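Local coordinates for protein pyruvate kinase (PDB 6QXL) that probably catalyses the last step of glycolysis, transfer of the phosphoryl group of phosphoenolpyruvate to ADP, giving pyruvate and ATP, at residues R4-V9 with D311-S316; I392-R397 with A416-V421; Q283-M288 with V329-R334; N304-Y309 with G338-P343. All blocks are in the same frame, centred on the assembly; numbering follows the deposited sequence.

Contact 1: R4-V9 with D311-S316; sequences RRTKIV and DAVMLS
Val-9 lies against Met-314, and the two side chains run at a slant to each other. Val-9 CB and Met-314 CG are 3.8 Å apart. CG1 of Val-9 points anti to its backbone N (chi1 -178°) and reaches both CG and SD of Met-314. CG2, the other branch, turns back along the strand to Ala-312 CB at 4.0 Å. Lys-7 shares this face through its CB, but its chain bends away, and NZ is bound by the carbonyls of Ala-416, Phe-418 and Val-421. Ile-8 and Val-313 pair on the other face, with Ile-8 CG1 4.3 Å from Val-313 CG2. Strands 7-11 and 312-315 are the first and last of the eight-stranded TIM barrel, and their parallel pairing closes it. Lys-7 N bonds to Asp-311 O at 2.9 Å, and Val-9 N bonds to Val-313 O. In return Val-313 N bonds to Lys-7 O, and Leu-315 N lies 2.8 Å from Val-9 O. Helix 325-340 packs on the Ile-8 and Val-313 face. Before the strand, the methyl CG2 of Thr-6 sits 3.6 Å from Asp-311 O.

Contact 2: I392-R397 with A416-V421; sequences IMSRIR and AMFRGV
Ser-394 makes the closest approach here, with its CB 3.3 Å from Arg-419 O. The same CB meets CG2 of Val-421 at 3.9 Å. Ser-394 OG lies 4.1 Å from Phe-418 CB. No direct hydrogen bond joins the two segments. A water does so instead, donating to Ser-394 O at 2.7 Å and to Arg-419 O at 3.0 Å. Further out, Arg-395 fixes the serine hydroxyl. Its NH2 gives a nearly straight bond to Ser-394 OG at 2.9 Å (170° at the hydrogen), with the oxygen in the guanidinium plane. With chi1 at 60°, OG sits between the backbone N and the carbonyl carbon, on the side where NH2 reaches it. The hydroxyl's one proton can go to the carbonyl of Pro-390 or of Leu-391. The guanidinium is itself held by a salt bridge to Asp-311. OD2 of that carboxylate also accepts a bond from Arg-419 N, so one oxygen bonds to both segments. Arg-419 and Gly-420 are the central residues of a type II beta turn from Phe-418 to Val-421. The arrangement joins the end of helix 388-394 to the turn before strand 421-425, within the alpha/beta domain of pyruvate kinase, on its side facing the barrel.

Contact 3: Q283-M288 with V329-R334; sequences QMMESM and VKAMAR
Met-285 and Met-332 form the tight part of this contact. Their side chains meet at a slant, with SD of Met-285 4.0 Å from Met-332 CB and equally near its backbone N. The bend at chi3 of Met-285 carries its CE along the helix backbone, 4.3 Å from Ala-331 CB. Met-332 answers from the helix. Its CG stands anti to the backbone N (chi1 180°), and its CE ends 4.0 Å from Met-284 CB. Met-288 adds a lighter touch, SD to Ala-331 CB at 4.1 Å. The contact has no hydrogen bond across it, and four methionines and Ala-331 make all of it. Pro-294 packs on Met-285 and Met-288.

The polar side chains lie on the outer sides. On the loop, Gln-283 NE2 makes a weak bond to Glu-286 OE2, at 3.5 Å. On the helix, Lys-330 and Arg-334 are exposed. The second subunit reaches both segments: Gln-283 OE1 accepts a bond from its Arg-296 N, and Arg-334 forms a salt bridge with its Asp-257. The whole is helix-to-loop packing in a TIM barrel: the loop after strand 277-281 lies against helix 325-340, which follows the last strand.

Contact 4: N304-Y309 with G338-P343; sequences NAVLDY and GAEKHP
The C-terminal ends of helices 296-307 and 325-340 come together here, with the CA atoms of Val-306 and Ala-339 6.4 Å apart. The small side chain of Ala-339 allows this close approach. Its CB lies 3.7 Å from Val-306 CG1, the branch anti to the backbone N (chi1 173°). That same methyl also reaches CG of Glu-340 at 3.9 Å, and these two side chains run nearly at right angles. Leu-307 fills the next position with its CD2 branch. This methyl is 3.5 Å from Ala-339 O and 3.8 Å from His-342 CB. Leucine and histidine also cross at about a right angle, and CD2 meets the imidazole obliquely.

Tyr-309 has a positive phi and completes a Schellman motif, with its N bonded to Val-306 O at 2.9 Å. His-342 N bonds back to Ala-339 O, and ND1 bonds to Thr-344. The second subunit lies alongside: its Val-261 packs on Leu-307 and its Gly-262 on His-342.

No hydrogen bond crosses between the segments, so aliphatic packing joins them. The Glu-340 carboxylate is used elsewhere: it bonds to Thr-6 OG1 and Arg-5 N. This implies that the helix end is pinned by polar bonds to the chain entering the first barrel strand, while Val-306 and Leu-307 supply the apolar side.

Contact 1 touches each of the other three contacts. Met-332 SD of contact 3 is 3.6 Å from Val-313 CG2 of contact 1. Contact 4 reaches it through Glu-340. Contact 2 is joined to it by the salt bridge between Asp-311 OD2 and Arg-395 NH2, at 2.7 Å, so barrel and alpha/beta domain meet there. Arg-419 NH1 also links contact 2 to Val-306 O of contact 4, at 2.9 Å. Contacts 3 and 4 share helix 325-340 and both touch the second subunit. Between nearest atoms, the Met-314 side chain lies about 4 Å from the bound malonate ion and about 8 Å from the magnesium ion. Measured likewise, the side chain of Phe-418 in contact 2 is about 9 Å from the bound G6P (6-O-phosphono-alpha-D-glucopyranose).

Contact 1: R4-V9 with D311-S316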
loop_
_atom_site.group_PDB
_atom_site.type_symbol
_atom_site.label_atom_id
_atom_site.label_comp_id
_atom_site.label_asym_id
_atom_site.label_seq_id
_atom_site.Cartn_x
_atom_site.Cartn_y
_atom_site.Cartn_z
ATOM N N ARG A 4 -11.437 -0.907 29.242
ATOM C CA ARG A 4 -10.502 0.118 28.779
ATOM C C ARG A 4 -9.093 -0.461 28.703
ATOM O O ARG A 4 -8.670 -1.185 29.581
ATOM C CB ARG A 4 -10.510 1.320 29.716
ATOM C CG ARG A 4 -9.324 2.271 29.579
ATOM C CD ARG A 4 -9.564 3.518 30.413
ATOM N NE ARG A 4 -9.815 3.208 31.813
ATOM C CZ ARG A 4 -8.883 3.060 32.742
ATOM N NH1 ARG A 4 -7.586 3.189 32.474
ATOM N NH2 ARG A 4 -9.258 2.798 33.999
ATOM N N ARG A 5 -8.381 -0.111 27.646
ATOM C CA ARG A 5 -7.024 -0.558 27.420
ATOM C C ARG A 5 -5.973 0.482 27.731
ATOM O O ARG A 5 -4.882 0.143 28.187
ATOM C CB ARG A 5 -6.863 -1.006 25.970
ATOM C CG ARG A 5 -7.783 -2.170 25.574
ATOM C CD ARG A 5 -7.652 -2.446 24.056
ATOM N NE ARG A 5 -6.371 -3.033 23.670
ATOM C CZ ARG A 5 -6.040 -4.308 23.846
ATOM N NH1 ARG A 5 -6.871 -5.162 24.422
ATOM N NH2 ARG A 5 -4.849 -4.751 23.455
ATOM N N THR A 6 -6.265 1.752 27.461
ATOM C CA THR A 6 -5.301 2.818 27.723
ATOM C C THR A 6 -5.242 3.061 29.218
ATOM O O THR A 6 -6.279 3.073 29.888
ATOM C CB THR A 6 -5.691 4.099 26.958
ATOM O OG1 THR A 6 -5.832 3.781 25.564
ATOM C CG2 THR A 6 -4.630 5.165 27.122
ATOM N N LYS A 7 -4.037 3.255 29.740
ATOM C CA LYS A 7 -3.856 3.331 31.186
ATOM C C LYS A 7 -3.817 4.772 31.649
ATOM O O LYS A 7 -3.460 5.663 30.898
ATOM C CB LYS A 7 -2.600 2.582 31.608
ATOM C CG LYS A 7 -2.583 1.123 31.172
ATOM C CD LYS A 7 -3.781 0.322 31.717
ATOM C CE LYS A 7 -3.697 -1.157 31.338
ATOM N NZ LYS A 7 -2.477 -1.820 31.910
ATOM N N ILE A 8 -4.210 4.986 32.907
ATOM C CA ILE A 8 -4.336 6.322 33.488
ATOM C C ILE A 8 -3.339 6.515 34.618
ATOM O O ILE A 8 -3.347 5.767 35.586
ATOM C CB ILE A 8 -5.752 6.561 34.015
ATOM C CG1 ILE A 8 -6.747 6.581 32.839
ATOM C CG2 ILE A 8 -5.800 7.874 34.795
ATOM C CD1 ILE A 8 -8.229 6.652 33.224
ATOM N N VAL A 9 -2.490 7.524 34.484
ATOM C CA VAL A 9 -1.578 7.932 35.539
ATOM C C VAL A 9 -2.158 9.151 36.247
ATOM O O VAL A 9 -2.453 10.159 35.604
ATOM C CB VAL A 9 -0.218 8.314 34.975
ATOM C CG1 VAL A 9 0.738 8.680 36.100
ATOM C CG2 VAL A 9 0.330 7.179 34.133
ATOM N N ASP A 311 0.510 4.505 25.568
ATOM C CA ASP A 311 0.196 3.497 26.568
ATOM C C ASP A 311 -0.691 4.084 27.650
ATOM O O ASP A 311 -1.630 3.443 28.114
ATOM C CB ASP A 311 1.426 2.937 27.249
ATOM C CG ASP A 311 2.140 1.905 26.420
ATOM O OD1 ASP A 311 2.906 2.234 25.466
ATOM O OD2 ASP A 311 1.983 0.719 26.835
ATOM N N ALA A 312 -0.360 5.300 28.072
ATOM C CA ALA A 312 -1.074 5.925 29.160
ATOM C C ALA A 312 -1.206 7.415 28.948
ATOM O O ALA A 312 -0.405 8.038 28.262
ATOM C CB ALA A 312 -0.371 5.653 30.478
ATOM N N VAL A 313 -2.216 7.960 29.606
ATOM C CA VAL A 313 -2.453 9.385 29.682
ATOM C C VAL A 313 -2.379 9.760 31.150
ATOM O O VAL A 313 -2.697 8.947 32.012
ATOM C CB VAL A 313 -3.815 9.746 29.088
ATOM C CG1 VAL A 313 -3.757 9.623 27.575
ATOM C CG2 VAL A 313 -4.914 8.857 29.623
ATOM N N MET A 314 -1.954 10.986 31.420
ATOM C CA MET A 314 -1.631 11.429 32.774
ATOM C C MET A 314 -2.479 12.637 33.188
ATOM O O MET A 314 -2.879 13.465 32.359
ATOM C CB MET A 314 -0.155 11.786 32.871
ATOM C CG MET A 314 0.379 11.998 34.276
ATOM S SD MET A 314 2.196 11.925 34.324
ATOM C CE MET A 314 2.587 13.657 34.626
ATOM N N LEU A 315 -2.753 12.703 34.492
ATOM C CA LEU A 315 -3.322 13.876 35.140
ATOM C C LEU A 315 -2.286 14.424 36.116
ATOM O O LEU A 315 -1.625 13.651 36.814
ATOM C CB LEU A 315 -4.572 13.502 35.917
ATOM C CG LEU A 315 -5.742 12.991 35.089
ATOM C CD1 LEU A 315 -6.866 12.454 35.984
ATOM C CD2 LEU A 315 -6.251 14.081 34.181
ATOM N N SER A 316 -2.154 15.756 36.185
ATOM C CA SER A 316 -1.263 16.343 37.197
ATOM C C SER A 316 -1.995 17.166 38.251
ATOM O O SER A 316 -2.269 16.652 39.333
ATOM C CB SER A 316 -0.177 17.149 36.541
ATOM O OG SER A 316 0.556 16.302 35.707
#

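Contact 2: I392-R397 with A416-V421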
loop_
_atom_site.group_PDB
_atom_site.type_symbol
_atom_site.label_atom_id
_atom_site.label_comp_id
_atom_site.label_asym_id
_atom_site.label_seq_id
_atom_site.Cartn_x
_atom_site.Cartn_y
_atom_site.Cartn_z
ATOM N N ILE A 392 6.198 -6.710 24.806
ATOM C CA ILE A 392 6.326 -6.820 23.363
ATOM C C ILE A 392 4.945 -7.017 22.739
ATOM O O ILE A 392 4.583 -6.332 21.786
ATOM C CB ILE A 392 7.244 -7.958 22.966
ATOM C CG1 ILE A 392 8.630 -7.826 23.614
ATOM C CG2 ILE A 392 7.383 -8.044 21.450
ATOM C CD1 ILE A 392 9.350 -6.530 23.377
ATOM N N MET A 393 4.141 -7.902 23.296
ATOM C CA MET A 393 2.806 -8.108 22.745
ATOM C C MET A 393 2.055 -6.780 22.615
ATOM O O MET A 393 1.426 -6.516 21.592
ATOM C CB MET A 393 1.988 -9.077 23.591
ATOM C CG MET A 393 2.535 -10.496 23.635
ATOM S SD MET A 393 1.461 -11.537 24.621
ATOM C CE MET A 393 2.220 -13.128 24.371
ATOM N N SER A 394 2.168 -5.930 23.632
ATOM C CA SER A 394 1.353 -4.728 23.704
ATOM C C SER A 394 1.877 -3.572 22.844
ATOM O O SER A 394 1.205 -2.558 22.727
ATOM C CB SER A 394 1.195 -4.305 25.161
ATOM O OG SER A 394 2.443 -4.029 25.746
ATOM N N ARG A 395 3.053 -3.735 22.232
ATOM C CA ARG A 395 3.498 -2.806 21.195
ATOM C C ARG A 395 2.712 -2.922 19.891
ATOM O O ARG A 395 2.814 -2.063 19.053
ATOM C CB ARG A 395 4.970 -2.995 20.851
ATOM C CG ARG A 395 5.976 -2.938 21.982
ATOM C CD ARG A 395 5.839 -1.736 22.867
ATOM N NE ARG A 395 4.734 -1.913 23.810
ATOM C CZ ARG A 395 4.173 -0.933 24.495
ATOM N NH1 ARG A 395 4.595 0.324 24.353
ATOM N NH2 ARG A 395 3.159 -1.217 25.296
ATOM N N ILE A 396 1.933 -3.976 19.719
ATOM C CA ILE A 396 1.227 -4.223 18.473
ATOM C C ILE A 396 -0.219 -3.813 18.631
ATOM O O ILE A 396 -0.874 -4.181 19.599
ATOM C CB ILE A 396 1.312 -5.724 18.110
ATOM C CG1 ILE A 396 2.762 -6.165 17.975
ATOM C CG2 ILE A 396 0.572 -6.024 16.839
ATOM C CD1 ILE A 396 3.541 -5.368 16.970
ATOM N N ARG A 397 -0.730 -3.074 17.659
ATOM C CA ARG A 397 -2.113 -2.639 17.732
ATOM C C ARG A 397 -3.009 -3.847 17.749
ATOM O O ARG A 397 -2.848 -4.740 16.925
ATOM C CB ARG A 397 -2.492 -1.759 16.555
ATOM C CG ARG A 397 -1.902 -0.356 16.585
ATOM C CD ARG A 397 -2.131 0.340 15.244
ATOM N NE ARG A 397 -2.656 1.705 15.436
ATOM C CZ ARG A 397 -1.908 2.777 15.563
ATOM N NH1 ARG A 397 -0.577 2.713 15.493
ATOM N NH2 ARG A 397 -2.485 3.932 15.783
ATOM N N ALA A 416 0.835 -2.714 34.948
ATOM C CA ALA A 416 -0.299 -1.802 35.063
ATOM C C ALA A 416 -0.212 -0.602 34.103
ATOM O O ALA A 416 -1.231 -0.076 33.695
ATOM C CB ALA A 416 -0.463 -1.327 36.500
ATOM N N MET A 417 0.994 -0.200 33.742
ATOM C CA MET A 417 1.172 0.857 32.772
ATOM C C MET A 417 1.179 0.404 31.300
ATOM O O MET A 417 1.236 1.251 30.418
ATOM C CB MET A 417 2.460 1.628 33.052
ATOM C CG MET A 417 2.394 3.117 32.684
ATOM S SD MET A 417 4.022 3.854 32.920
ATOM C CE MET A 417 3.933 4.261 34.617
ATOM N N PHE A 418 1.101 -0.898 31.025
ATOM C CA PHE A 418 1.158 -1.411 29.657
ATOM C C PHE A 418 -0.238 -1.370 29.038
ATOM O O PHE A 418 -1.179 -1.930 29.585
ATOM C CB PHE A 418 1.637 -2.865 29.620
ATOM C CG PHE A 418 3.054 -3.101 30.086
ATOM C CD1 PHE A 418 3.859 -2.099 30.596
ATOM C CD2 PHE A 418 3.574 -4.382 30.017
ATOM C CE1 PHE A 418 5.155 -2.364 31.011
ATOM C CE2 PHE A 418 4.865 -4.660 30.443
ATOM C CZ PHE A 418 5.658 -3.640 30.938
ATOM N N ARG A 419 -0.371 -0.760 27.874
ATOM C CA ARG A 419 -1.668 -0.677 27.244
ATOM C C ARG A 419 -2.226 -2.069 26.931
ATOM O O ARG A 419 -1.555 -2.880 26.309
ATOM C CB ARG A 419 -1.606 0.136 25.949
ATOM C CG ARG A 419 -2.953 0.258 25.236
ATOM C CD ARG A 419 -2.876 1.286 24.143
ATOM N NE ARG A 419 -4.080 1.292 23.302
ATOM C CZ ARG A 419 -4.513 2.338 22.609
ATOM N NH1 ARG A 419 -3.848 3.487 22.660
ATOM N NH2 ARG A 419 -5.612 2.239 21.880
ATOM N N GLY A 420 -3.467 -2.311 27.349
ATOM C CA GLY A 420 -4.187 -3.532 27.020
ATOM C C GLY A 420 -3.835 -4.746 27.894
ATOM O O GLY A 420 -4.377 -5.820 27.661
ATOM N N VAL A 421 -2.947 -4.590 28.874
ATOM C CA VAL A 421 -2.488 -5.699 29.684
ATOM C C VAL A 421 -3.155 -5.674 31.073
ATOM O O VAL A 421 -3.206 -4.633 31.710
ATOM C CB VAL A 421 -0.970 -5.650 29.870
ATOM C CG1 VAL A 421 -0.483 -6.859 30.663
ATOM C CG2 VAL A 421 -0.293 -5.581 28.518
HETATM O O HOH W 1 -1.458 -2.578 23.332
#

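Contact 3: Q283-M288 with V329-R334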
loop_
_atom_site.group_PDB
_atom_site.type_symbol
_atom_site.label_atom_id
_atom_site.label_comp_id
_atom_site.label_asym_id
_atom_site.label_seq_id
_atom_site.Cartn_x
_atom_site.Cartn_y
_atom_site.Cartn_z
ATOM N N GLN A 283 -1.793 18.964 31.198
ATOM C CA GLN A 283 -2.932 19.787 30.831
ATOM C C GLN A 283 -3.930 19.080 29.951
ATOM O O GLN A 283 -4.690 19.726 29.237
ATOM C CB GLN A 283 -2.503 21.106 30.177
ATOM C CG GLN A 283 -1.475 21.913 30.965
ATOM C CD GLN A 283 -1.413 23.369 30.491
ATOM O OE1 GLN A 283 -0.873 23.672 29.434
ATOM N NE2 GLN A 283 -2.029 24.268 31.267
ATOM N N MET A 284 -3.980 17.762 30.043
ATOM C CA MET A 284 -4.911 17.014 29.223
ATOM C C MET A 284 -6.364 17.369 29.560
ATOM O O MET A 284 -7.216 17.389 28.685
ATOM C CB MET A 284 -4.658 15.527 29.358
ATOM C CG MET A 284 -3.220 15.171 29.040
ATOM S SD MET A 284 -3.053 13.524 28.354
ATOM C CE MET A 284 -3.587 13.834 26.669
ATOM N N MET A 285 -6.640 17.672 30.826
ATOM C CA MET A 285 -7.989 18.044 31.245
ATOM C C MET A 285 -7.987 19.214 32.220
ATOM O O MET A 285 -8.756 19.249 33.161
ATOM C CB MET A 285 -8.684 16.820 31.811
ATOM C CG MET A 285 -8.877 15.742 30.764
ATOM S SD MET A 285 -10.118 14.565 31.276
ATOM C CE MET A 285 -10.997 14.318 29.738
ATOM N N GLU A 286 -7.143 20.197 31.945
ATOM C CA GLU A 286 -6.876 21.300 32.872
ATOM C C GLU A 286 -8.143 22.007 33.397
ATOM O O GLU A 286 -8.224 22.346 34.572
ATOM C CB GLU A 286 -5.959 22.333 32.208
ATOM C CG GLU A 286 -5.272 23.281 33.181
ATOM C CD GLU A 286 -4.043 22.686 33.865
ATOM O OE1 GLU A 286 -3.870 21.440 33.896
ATOM O OE2 GLU A 286 -3.222 23.458 34.405
ATOM N N SER A 287 -9.141 22.186 32.550
ATOM C CA SER A 287 -10.330 22.885 32.986
ATOM C C SER A 287 -11.005 22.196 34.178
ATOM O O SER A 287 -11.735 22.833 34.937
ATOM C CB SER A 287 -11.330 23.065 31.845
ATOM O OG SER A 287 -12.130 21.912 31.691
ATOM N N MET A 288 -10.759 20.900 34.343
ATOM C CA MET A 288 -11.350 20.140 35.449
ATOM C C MET A 288 -10.728 20.410 36.809
ATOM O O MET A 288 -11.201 19.907 37.809
ATOM C CB MET A 288 -11.333 18.637 35.144
ATOM C CG MET A 288 -12.221 18.274 33.946
ATOM S SD MET A 288 -12.658 16.541 33.852
ATOM C CE MET A 288 -13.835 16.445 35.186
ATOM N N VAL A 329 -10.665 11.580 36.618
ATOM C CA VAL A 329 -10.298 10.208 36.286
ATOM C C VAL A 329 -11.452 9.515 35.557
ATOM O O VAL A 329 -11.248 8.880 34.528
ATOM C CB VAL A 329 -9.894 9.421 37.543
ATOM C CG1 VAL A 329 -9.816 7.907 37.254
ATOM C CG2 VAL A 329 -8.573 9.949 38.095
ATOM N N LYS A 330 -12.663 9.654 36.079
ATOM C CA LYS A 330 -13.828 9.046 35.431
ATOM C C LYS A 330 -13.987 9.524 33.989
ATOM O O LYS A 330 -14.198 8.719 33.082
ATOM C CB LYS A 330 -15.110 9.307 36.215
ATOM C CG LYS A 330 -15.189 8.535 37.508
ATOM C CD LYS A 330 -16.598 8.569 38.105
ATOM C CE LYS A 330 -16.628 7.915 39.485
ATOM N NZ LYS A 330 -17.816 8.353 40.275
ATOM N N ALA A 331 -13.848 10.833 33.785
ATOM C CA ALA A 331 -14.024 11.410 32.453
ATOM C C ALA A 331 -12.932 10.895 31.506
ATOM O O ALA A 331 -13.222 10.465 30.389
ATOM C CB ALA A 331 -14.001 12.917 32.516
ATOM N N MET A 332 -11.695 10.926 31.972
ATOM C CA MET A 332 -10.586 10.462 31.178
ATOM C C MET A 332 -10.786 9.005 30.768
ATOM O O MET A 332 -10.611 8.648 29.596
ATOM C CB MET A 332 -9.294 10.668 31.965
ATOM C CG MET A 332 -8.050 10.227 31.263
ATOM S SD MET A 332 -6.590 10.869 32.068
ATOM C CE MET A 332 -6.279 12.325 31.056
ATOM N N ALA A 333 -11.208 8.178 31.714
ATOM C CA ALA A 333 -11.447 6.762 31.435
ATOM C C ALA A 333 -12.540 6.559 30.383
ATOM O O ALA A 333 -12.434 5.679 29.537
ATOM C CB ALA A 333 -11.801 6.024 32.724
ATOM N N ARG A 334 -13.577 7.377 30.436
ATOM C CA ARG A 334 -14.692 7.251 29.509
ATOM C C ARG A 334 -14.248 7.633 28.085
ATOM O O ARG A 334 -14.629 6.986 27.108
ATOM C CB ARG A 334 -15.827 8.152 29.976
ATOM C CG ARG A 334 -17.232 7.662 29.587
ATOM C CD ARG A 334 -18.241 8.807 29.295
ATOM N NE ARG A 334 -18.130 9.917 30.269
ATOM C CZ ARG A 334 -17.750 11.184 30.019
ATOM N NH1 ARG A 334 -17.445 11.593 28.782
ATOM N NH2 ARG A 334 -17.633 12.038 31.049
#

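Contact 4: N304-Y309 with G338-P343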
loop_
_atom_site.group_PDB
_atom_site.type_symbol
_atom_site.label_atom_id
_atom_site.label_comp_id
_atom_site.label_asym_id
_atom_site.label_seq_id
_atom_site.Cartn_x
_atom_site.Cartn_y
_atom_site.Cartn_z
ATOM N N ASN A 304 -7.191 11.793 20.926
ATOM C CA ASN A 304 -6.158 11.745 19.912
ATOM C C ASN A 304 -4.904 11.085 20.415
ATOM O O ASN A 304 -4.233 10.418 19.645
ATOM C CB ASN A 304 -5.870 13.131 19.319
ATOM C CG ASN A 304 -6.822 13.463 18.179
ATOM O OD1 ASN A 304 -6.730 12.871 17.119
ATOM N ND2 ASN A 304 -7.748 14.368 18.401
ATOM N N ALA A 305 -4.602 11.236 21.698
ATOM C CA ALA A 305 -3.461 10.508 22.283
ATOM C C ALA A 305 -3.714 8.999 22.238
ATOM O O ALA A 305 -2.802 8.224 21.964
ATOM C CB ALA A 305 -3.177 10.969 23.703
ATOM N N VAL A 306 -4.954 8.594 22.456
ATOM C CA VAL A 306 -5.308 7.191 22.378
ATOM C C VAL A 306 -5.146 6.674 20.950
ATOM O O VAL A 306 -4.614 5.575 20.740
ATOM C CB VAL A 306 -6.728 6.952 22.903
ATOM C CG1 VAL A 306 -7.163 5.516 22.661
ATOM C CG2 VAL A 306 -6.794 7.275 24.404
ATOM N N LEU A 307 -5.563 7.452 19.962
ATOM C CA LEU A 307 -5.383 7.050 18.570
ATOM C C LEU A 307 -3.919 7.086 18.143
ATOM O O LEU A 307 -3.518 6.250 17.341
ATOM C CB LEU A 307 -6.225 7.893 17.649
ATOM C CG LEU A 307 -7.731 7.882 17.907
ATOM C CD1 LEU A 307 -8.449 8.782 16.936
ATOM C CD2 LEU A 307 -8.347 6.506 17.881
ATOM N N ASP A 308 -3.108 7.982 18.714
ATOM C CA ASP A 308 -1.654 7.921 18.498
ATOM C C ASP A 308 -1.039 6.631 19.087
ATOM O O ASP A 308 0.136 6.350 18.855
ATOM C CB ASP A 308 -0.924 9.121 19.116
ATOM C CG ASP A 308 -1.389 10.491 18.586
ATOM O OD1 ASP A 308 -1.735 10.586 17.379
ATOM O OD2 ASP A 308 -1.417 11.482 19.383
ATOM N N TYR A 309 -1.826 5.882 19.872
ATOM C CA TYR A 309 -1.400 4.632 20.508
ATOM C C TYR A 309 -0.412 4.838 21.663
ATOM O O TYR A 309 0.544 4.086 21.839
ATOM C CB TYR A 309 -0.898 3.563 19.488
ATOM C CG TYR A 309 -1.630 2.272 19.689
ATOM C CD1 TYR A 309 -2.955 2.136 19.234
ATOM C CD2 TYR A 309 -1.058 1.213 20.400
ATOM C CE1 TYR A 309 -3.663 0.968 19.445
ATOM C CE2 TYR A 309 -1.767 0.035 20.610
ATOM C CZ TYR A 309 -3.066 -0.076 20.136
ATOM O OH TYR A 309 -3.781 -1.224 20.356
ATOM N N GLY A 338 -14.087 5.280 24.527
ATOM C CA GLY A 338 -14.733 5.679 23.280
ATOM C C GLY A 338 -13.754 5.651 22.112
ATOM O O GLY A 338 -14.051 5.099 21.061
ATOM N N ALA A 339 -12.569 6.219 22.317
ATOM C CA ALA A 339 -11.581 6.253 21.275
ATOM C C ALA A 339 -11.090 4.852 20.880
ATOM O O ALA A 339 -10.698 4.630 19.724
ATOM C CB ALA A 339 -10.405 7.114 21.704
ATOM N N GLU A 340 -11.112 3.915 21.831
ATOM C CA GLU A 340 -10.658 2.554 21.553
ATOM C C GLU A 340 -11.592 1.767 20.619
ATOM O O GLU A 340 -11.163 0.772 20.048
ATOM C CB GLU A 340 -10.408 1.792 22.861
ATOM C CG GLU A 340 -9.110 2.212 23.539
ATOM C CD GLU A 340 -9.060 1.945 25.049
ATOM O OE1 GLU A 340 -9.850 1.116 25.574
ATOM O OE2 GLU A 340 -8.204 2.585 25.711
ATOM N N LYS A 341 -12.838 2.215 20.453
ATOM C CA LYS A 341 -13.749 1.604 19.481
ATOM C C LYS A 341 -13.396 1.916 18.023
ATOM O O LYS A 341 -13.820 1.209 17.129
ATOM C CB LYS A 341 -15.190 2.024 19.736
ATOM C CG LYS A 341 -15.703 1.713 21.138
ATOM C CD LYS A 341 -17.216 1.890 21.231
ATOM C CE LYS A 341 -17.706 3.327 20.974
ATOM N NZ LYS A 341 -19.180 3.335 20.983
ATOM N N HIS A 342 -12.608 2.956 17.784
ATOM C CA HIS A 342 -12.202 3.322 16.420
ATOM C C HIS A 342 -11.518 2.131 15.719
ATOM O O HIS A 342 -10.795 1.366 16.367
ATOM C CB HIS A 342 -11.254 4.519 16.452
ATOM C CG HIS A 342 -11.263 5.352 15.203
ATOM N ND1 HIS A 342 -10.297 5.252 14.221
ATOM C CD2 HIS A 342 -12.111 6.326 14.786
ATOM C CE1 HIS A 342 -10.557 6.114 13.256
ATOM N NE2 HIS A 342 -11.660 6.762 13.565
ATOM N N PRO A 343 -11.769 1.958 14.409
ATOM C CA PRO A 343 -11.106 0.875 13.664
ATOM C C PRO A 343 -9.573 0.885 13.650
ATOM O O PRO A 343 -8.969 -0.183 13.637
ATOM C CB PRO A 343 -11.662 1.035 12.244
ATOM C CG PRO A 343 -12.993 1.673 12.443
ATOM C CD PRO A 343 -12.806 2.614 13.591
#